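Local structure of periplasmic beta-glucosidase (Pseudomonas aeruginosa, 6R5T) at residues N224-G228 with V229-A233; V408-Y411 with Q412-N416; E629-A632 with R633-L637. The protein probably hydrolyses terminal, non-reducing beta-D-glucosyl residues with release of beta-D-glucose, as a family 3 glycoside hydrolase of the periplasm. The protein carries 1 engineered substitution. All coordinates share one frame; numbering follows the deposited sequence.

Interactions 1, 2 and 3 follow one another along the chain, and none touches another: nearest atoms are about 33 Å apart between 1 and 2, 27 Å between 1 and 3, and 43 Å between 2 and 3. Interaction 1 joins the two strands of a largely buried hairpin of the TIM-barrel-type N-terminal domain, held by backbone hydrogen bonds and reached by a second subunit. Interaction 2, partly buried, lies within one helix, 410-418, and its side-chain cap, with an exposed amide pair. Interaction 3 joins strands of two different sheets through an exposed turn, with a single turn hydrogen bond beside two buried leucines. No two share an element.

Interaction 1 of 3, residues N224-G228 with V229-A233; sequences NTING and VPATA
The pyrrolidine ring of Pro230 has the methyl CG2 of Thr225 over one face, with CG2 3.8 Å from CD, while Gly228 O approaches nearer the rim, at 3.7 Å from the same CD. Thr225 places the methyl there because CG2 is anti to its carbonyl carbon, with OG1 taking the cramped position between backbone N and C (chi1 58°). The planar amide of Asn224 is held through both of its ends: ND2 donates to Thr225 O at 3.0 Å, from well above that carbonyl's plane, and also to Ala179 O, and OD1 bonds Ser222 OG.

The backbone between these groups is a beta hairpin with a two-residue loop, a type I' turn from Ile226 to Val229, and Asn227-Gly228, a classic pair for this turn, occupies its corners. Ile226 and Val229 form the hydrogen-bonded pair: Ile226 N reaches Val229 O at 2.9 Å, and Val229 N returns to Ile226 O at 3.0 Å. Thr225 and Pro230 make the next, non-hydrogen-bonded pair, after which Ala231 N closes on Asn224 O at 3.0 Å, nearly straight (163°). Gly228, at positive phi (96°), takes the second corner, as glycine commonly does in type I' turns. The hairpin follows strand 218-221 in the chain; Ile226 rests on Met200 of helix 197-204, Ala231 on Val221, and Val229 packs on Leu666 of the second subunit.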
# COMPACT_ATOMS: atom_id res chain seq x y z
N ASN A 224 -5.91 6.22 -14.43
CA ASN A 224 -6.03 5.01 -13.59
C ASN A 224 -7.46 4.44 -13.56
O ASN A 224 -8.46 5.17 -13.85
CB ASN A 224 -5.69 5.34 -12.13
CG ASN A 224 -6.45 6.52 -11.58
OD1 ASN A 224 -6.20 7.67 -11.98
ND2 ASN A 224 -7.40 6.28 -10.68
N THR A 225 -7.56 3.16 -13.20
CA THR A 225 -8.84 2.57 -12.74
C THR A 225 -9.21 3.15 -11.39
O THR A 225 -8.30 3.46 -10.54
CB THR A 225 -8.80 1.05 -12.69
OG1 THR A 225 -7.75 0.62 -11.81
CG2 THR A 225 -8.61 0.43 -14.04
N ILE A 226 -10.50 3.23 -11.13
CA ILE A 226 -11.08 3.52 -9.80
C ILE A 226 -11.97 2.32 -9.49
O ILE A 226 -12.96 2.12 -10.22
CB ILE A 226 -11.88 4.83 -9.79
CG1 ILE A 226 -10.95 5.99 -10.08
CG2 ILE A 226 -12.70 4.98 -8.51
CD1 ILE A 226 -11.69 7.27 -10.36
N ASN A 227 -11.56 1.49 -8.55
CA ASN A 227 -12.37 0.31 -8.16
C ASN A 227 -12.72 -0.50 -9.42
O ASN A 227 -13.87 -0.98 -9.58
CB ASN A 227 -13.55 0.81 -7.33
CG ASN A 227 -13.12 1.46 -6.05
OD1 ASN A 227 -11.94 1.48 -5.76
ND2 ASN A 227 -14.05 1.94 -5.25
N GLY A 228 -11.76 -0.69 -10.31
CA GLY A 228 -11.90 -1.52 -11.49
C GLY A 228 -12.28 -0.80 -12.76
O GLY A 228 -12.14 -1.42 -13.83
N VAL A 229 -12.77 0.42 -12.66
CA VAL A 229 -13.27 1.15 -13.86
C VAL A 229 -12.34 2.31 -14.16
O VAL A 229 -12.29 3.26 -13.41
CB VAL A 229 -14.72 1.63 -13.66
CG1 VAL A 229 -15.23 2.27 -14.95
CG2 VAL A 229 -15.59 0.45 -13.29
N PRO A 230 -11.64 2.27 -15.31
CA PRO A 230 -10.86 3.43 -15.75
C PRO A 230 -11.69 4.71 -15.65
O PRO A 230 -12.86 4.76 -16.09
CB PRO A 230 -10.51 3.11 -17.21
CG PRO A 230 -10.52 1.62 -17.26
CD PRO A 230 -11.62 1.21 -16.31
N ALA A 231 -11.09 5.79 -15.15
CA ALA A 231 -11.76 7.08 -15.03
C ALA A 231 -12.37 7.49 -16.39
O ALA A 231 -13.48 8.04 -16.40
CB ALA A 231 -10.80 8.10 -14.50
N THR A 232 -11.65 7.23 -17.46
CA THR A 232 -12.05 7.64 -18.83
C THR A 232 -13.35 6.96 -19.22
O THR A 232 -14.04 7.50 -20.11
CB THR A 232 -10.91 7.33 -19.78
OG1 THR A 232 -9.75 7.99 -19.28
CG2 THR A 232 -11.18 7.80 -21.20
N ALA A 233 -13.70 5.80 -18.63
CA ALA A 233 -14.95 5.07 -18.96
C ALA A 233 -15.92 5.06 -17.79
O ALA A 233 -16.82 4.19 -17.77
CB ALA A 233 -14.64 3.66 -19.36

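Interaction 2 of 3, residues V408-Y411 with Q412-N416; sequences VTVY and QGLAN
Thr409 OG1 accepts the backbone N-H of Gln412 at 2.9 Å, with an N-H...O angle of 163°. The hydroxyl oxygen sits between the backbone N and the carbonyl carbon of its own residue (chi1 70°), which turns it back over the first turn, close to Gln412 CB as well. Beside this bond the main chain begins its regular pattern: Gly413 N meets Thr409 O at 2.9 Å, and Leu414 N meets Val410 O at 3.0 Å.

The next layer is side chains. Val408 CG1 lies 3.7 Å from Gly413 N, against the backbone of the first turn. Val410 and Leu414 run side by side, CG1 to CD1 at 4.2 Å. On the exposed flank, Gln412, bent at chi2 (67°), brings NE2 to 3.1 Å from Asn416 OD1, whose ND2 in turn bonds Asn547.

Further out, helix 545-553 packs on Val410 and Leu414, Leu424 of strand 423-427 touches Tyr411, Leu414 and Ala415, and Lys389 makes a cation-pi contact with the Tyr411 ring. Thr409 is thus the N-cap of helix 410-418, which lies in the beta-alpha-beta connection between the adjacent parallel strands 380-384 and 423-427.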
# COMPACT_ATOMS: atom_id res chain seq x y z
N VAL A 408 19.17 30.08 -11.84
CA VAL A 408 20.27 30.35 -10.88
C VAL A 408 20.56 29.07 -10.11
O VAL A 408 19.69 28.65 -9.30
CB VAL A 408 19.92 31.51 -9.96
CG1 VAL A 408 21.09 31.81 -9.02
CG2 VAL A 408 19.48 32.75 -10.72
N THR A 409 21.72 28.48 -10.31
CA THR A 409 22.16 27.31 -9.52
C THR A 409 22.46 27.67 -8.06
O THR A 409 22.60 28.84 -7.70
CB THR A 409 23.38 26.63 -10.14
OG1 THR A 409 24.47 27.53 -9.96
CG2 THR A 409 23.19 26.28 -11.61
N VAL A 410 22.52 26.65 -7.22
CA VAL A 410 22.93 26.88 -5.81
C VAL A 410 24.32 27.50 -5.81
O VAL A 410 24.50 28.52 -5.13
CB VAL A 410 22.88 25.61 -4.98
CG1 VAL A 410 23.48 25.85 -3.61
CG2 VAL A 410 21.45 25.11 -4.90
N TYR A 411 25.25 26.95 -6.59
CA TYR A 411 26.60 27.55 -6.68
C TYR A 411 26.51 29.04 -7.04
O TYR A 411 27.12 29.90 -6.40
CB TYR A 411 27.47 26.78 -7.65
CG TYR A 411 28.85 27.38 -7.72
CD1 TYR A 411 29.11 28.44 -8.58
CD2 TYR A 411 29.84 26.94 -6.88
CE1 TYR A 411 30.37 29.01 -8.63
CE2 TYR A 411 31.11 27.49 -6.92
CZ TYR A 411 31.34 28.56 -7.76
OH TYR A 411 32.58 29.12 -7.81
N GLN A 412 25.77 29.40 -8.09
CA GLN A 412 25.71 30.78 -8.56
C GLN A 412 25.05 31.66 -7.53
O GLN A 412 25.45 32.82 -7.38
CB GLN A 412 25.00 30.84 -9.93
CG GLN A 412 25.06 32.21 -10.55
CD GLN A 412 26.48 32.56 -10.93
OE1 GLN A 412 27.14 31.79 -11.61
NE2 GLN A 412 26.99 33.64 -10.36
N GLY A 413 24.04 31.16 -6.81
CA GLY A 413 23.39 31.94 -5.75
C GLY A 413 24.39 32.28 -4.65
O GLY A 413 24.39 33.43 -4.16
N LEU A 414 25.23 31.32 -4.29
CA LEU A 414 26.24 31.57 -3.25
C LEU A 414 27.26 32.59 -3.80
O LEU A 414 27.55 33.54 -3.09
CB LEU A 414 26.90 30.27 -2.87
CG LEU A 414 25.97 29.29 -2.17
CD1 LEU A 414 26.69 28.00 -2.01
CD2 LEU A 414 25.48 29.82 -0.85
N ALA A 415 27.66 32.45 -5.07
CA ALA A 415 28.66 33.38 -5.69
C ALA A 415 28.08 34.79 -5.68
O ALA A 415 28.80 35.77 -5.36
CB ALA A 415 29.01 32.91 -7.08
N ASN A 416 26.80 34.93 -6.03
CA ASN A 416 26.09 36.23 -6.07
C ASN A 416 26.08 36.87 -4.68
O ASN A 416 26.23 38.09 -4.55
CB ASN A 416 24.65 36.05 -6.56
CG ASN A 416 24.53 35.67 -8.02
OD1 ASN A 416 25.47 35.80 -8.82
ND2 ASN A 416 23.33 35.24 -8.39

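Interaction 3 of 3, residues E629-A632 with R633-L637; sequences ERLA and RGATL
Ala635 N donates to Ala632 O at 3.1 Å, with an N-H...O angle of 155°, closing a type II beta turn from Ala632 to Ala635. The N-H comes from above the carbonyl plane. Arg633 and Gly634 fill the two corners. Gly634 has positive phi (88°), as is usual at the third position of a type II turn. The methyls of Ala632 and Ala635 are 4.5 Å apart, CB to CB, and Ala635 CB also comes within 3.4 Å of Ala632 O.

Next to the turn, one methyl of Leu631 does most of the apolar work. CD1 touches Ala635 CB at 3.9 Å and Leu637 CB at 4.0 Å, and it rests against the backbone between them, 3.7 Å from Thr636 C. With CG anti to the backbone N (chi1 -177°), the chain of Leu631 extends across the bend to reach these partners.

The guanidinium of Arg633 leads away from the turn. NH1 forms a salt bridge with Glu695 and bonds Ala709 O, which gives the charge a carboxylate partner; the side chain is about 9 Å from the bound magnesium ion, so it sits near that site without binding it.

In the beta-sandwich fold, the turn passes the chain from one sheet to another. Strand 630-631 pairs in parallel with strand 725-732, Leu631 bonding Thr731 and Leu733 through the backbone, whereas strand 636-645 runs between strands 619-626 and 686-694. Leu631 and Leu637 both touch Phe730 of strand 725-732.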
# COMPACT_ATOMS: atom_id res chain seq x y z
N GLU A 629 -17.44 25.61 26.10
CA GLU A 629 -17.31 24.16 26.31
C GLU A 629 -18.37 23.43 25.50
O GLU A 629 -18.24 22.23 25.37
CB GLU A 629 -17.42 23.85 27.80
CG GLU A 629 -16.16 24.25 28.56
CD GLU A 629 -16.03 23.68 29.97
OE1 GLU A 629 -16.47 22.52 30.21
OE2 GLU A 629 -15.46 24.40 30.83
N ARG A 630 -19.37 24.16 25.00
CA ARG A 630 -20.52 23.57 24.29
C ARG A 630 -20.74 24.36 23.03
O ARG A 630 -20.53 25.59 23.04
CB ARG A 630 -21.73 23.60 25.22
CG ARG A 630 -21.59 22.63 26.38
CD ARG A 630 -22.55 23.00 27.50
NE ARG A 630 -23.57 21.98 27.55
CZ ARG A 630 -24.83 22.15 27.94
NH1 ARG A 630 -25.66 21.12 27.90
NH2 ARG A 630 -25.26 23.34 28.35
N LEU A 631 -21.07 23.67 21.94
CA LEU A 631 -21.35 24.30 20.64
C LEU A 631 -22.75 23.88 20.19
O LEU A 631 -23.02 22.70 19.99
CB LEU A 631 -20.30 23.91 19.61
CG LEU A 631 -20.45 24.55 18.23
CD1 LEU A 631 -20.33 26.06 18.34
CD2 LEU A 631 -19.44 23.99 17.22
N ALA A 632 -23.64 24.85 20.07
CA ALA A 632 -24.95 24.60 19.46
C ALA A 632 -24.83 24.48 17.94
O ALA A 632 -23.99 25.16 17.29
CB ALA A 632 -25.89 25.71 19.88
N ARG A 633 -25.70 23.69 17.34
CA ARG A 633 -25.85 23.64 15.87
C ARG A 633 -26.21 25.05 15.36
O ARG A 633 -27.05 25.70 15.98
CB ARG A 633 -26.97 22.69 15.44
CG ARG A 633 -26.88 21.30 16.04
CD ARG A 633 -26.14 20.38 15.11
NE ARG A 633 -26.04 19.04 15.69
CZ ARG A 633 -25.46 18.00 15.11
NH1 ARG A 633 -24.95 18.14 13.89
NH2 ARG A 633 -25.37 16.84 15.74
N GLY A 634 -25.59 25.45 14.26
CA GLY A 634 -25.73 26.79 13.66
C GLY A 634 -24.74 27.79 14.22
O GLY A 634 -24.56 28.81 13.56
N ALA A 635 -24.04 27.50 15.33
CA ALA A 635 -23.12 28.46 15.96
C ALA A 635 -21.68 28.16 15.51
O ALA A 635 -21.42 27.08 14.98
CB ALA A 635 -23.25 28.43 17.45
N THR A 636 -20.82 29.12 15.77
CA THR A 636 -19.35 29.07 15.58
C THR A 636 -18.71 29.12 16.95
O THR A 636 -19.23 29.76 17.89
CB THR A 636 -18.89 30.21 14.66
OG1 THR A 636 -19.39 29.86 13.37
CG2 THR A 636 -17.40 30.36 14.52
N LEU A 637 -17.58 28.44 17.03
CA LEU A 637 -16.69 28.38 18.20
C LEU A 637 -15.42 29.13 17.79
O LEU A 637 -15.03 29.06 16.59
CB LEU A 637 -16.41 26.89 18.44
CG LEU A 637 -15.63 26.54 19.69
CD1 LEU A 637 -16.56 25.95 20.73
CD2 LEU A 637 -14.50 25.58 19.39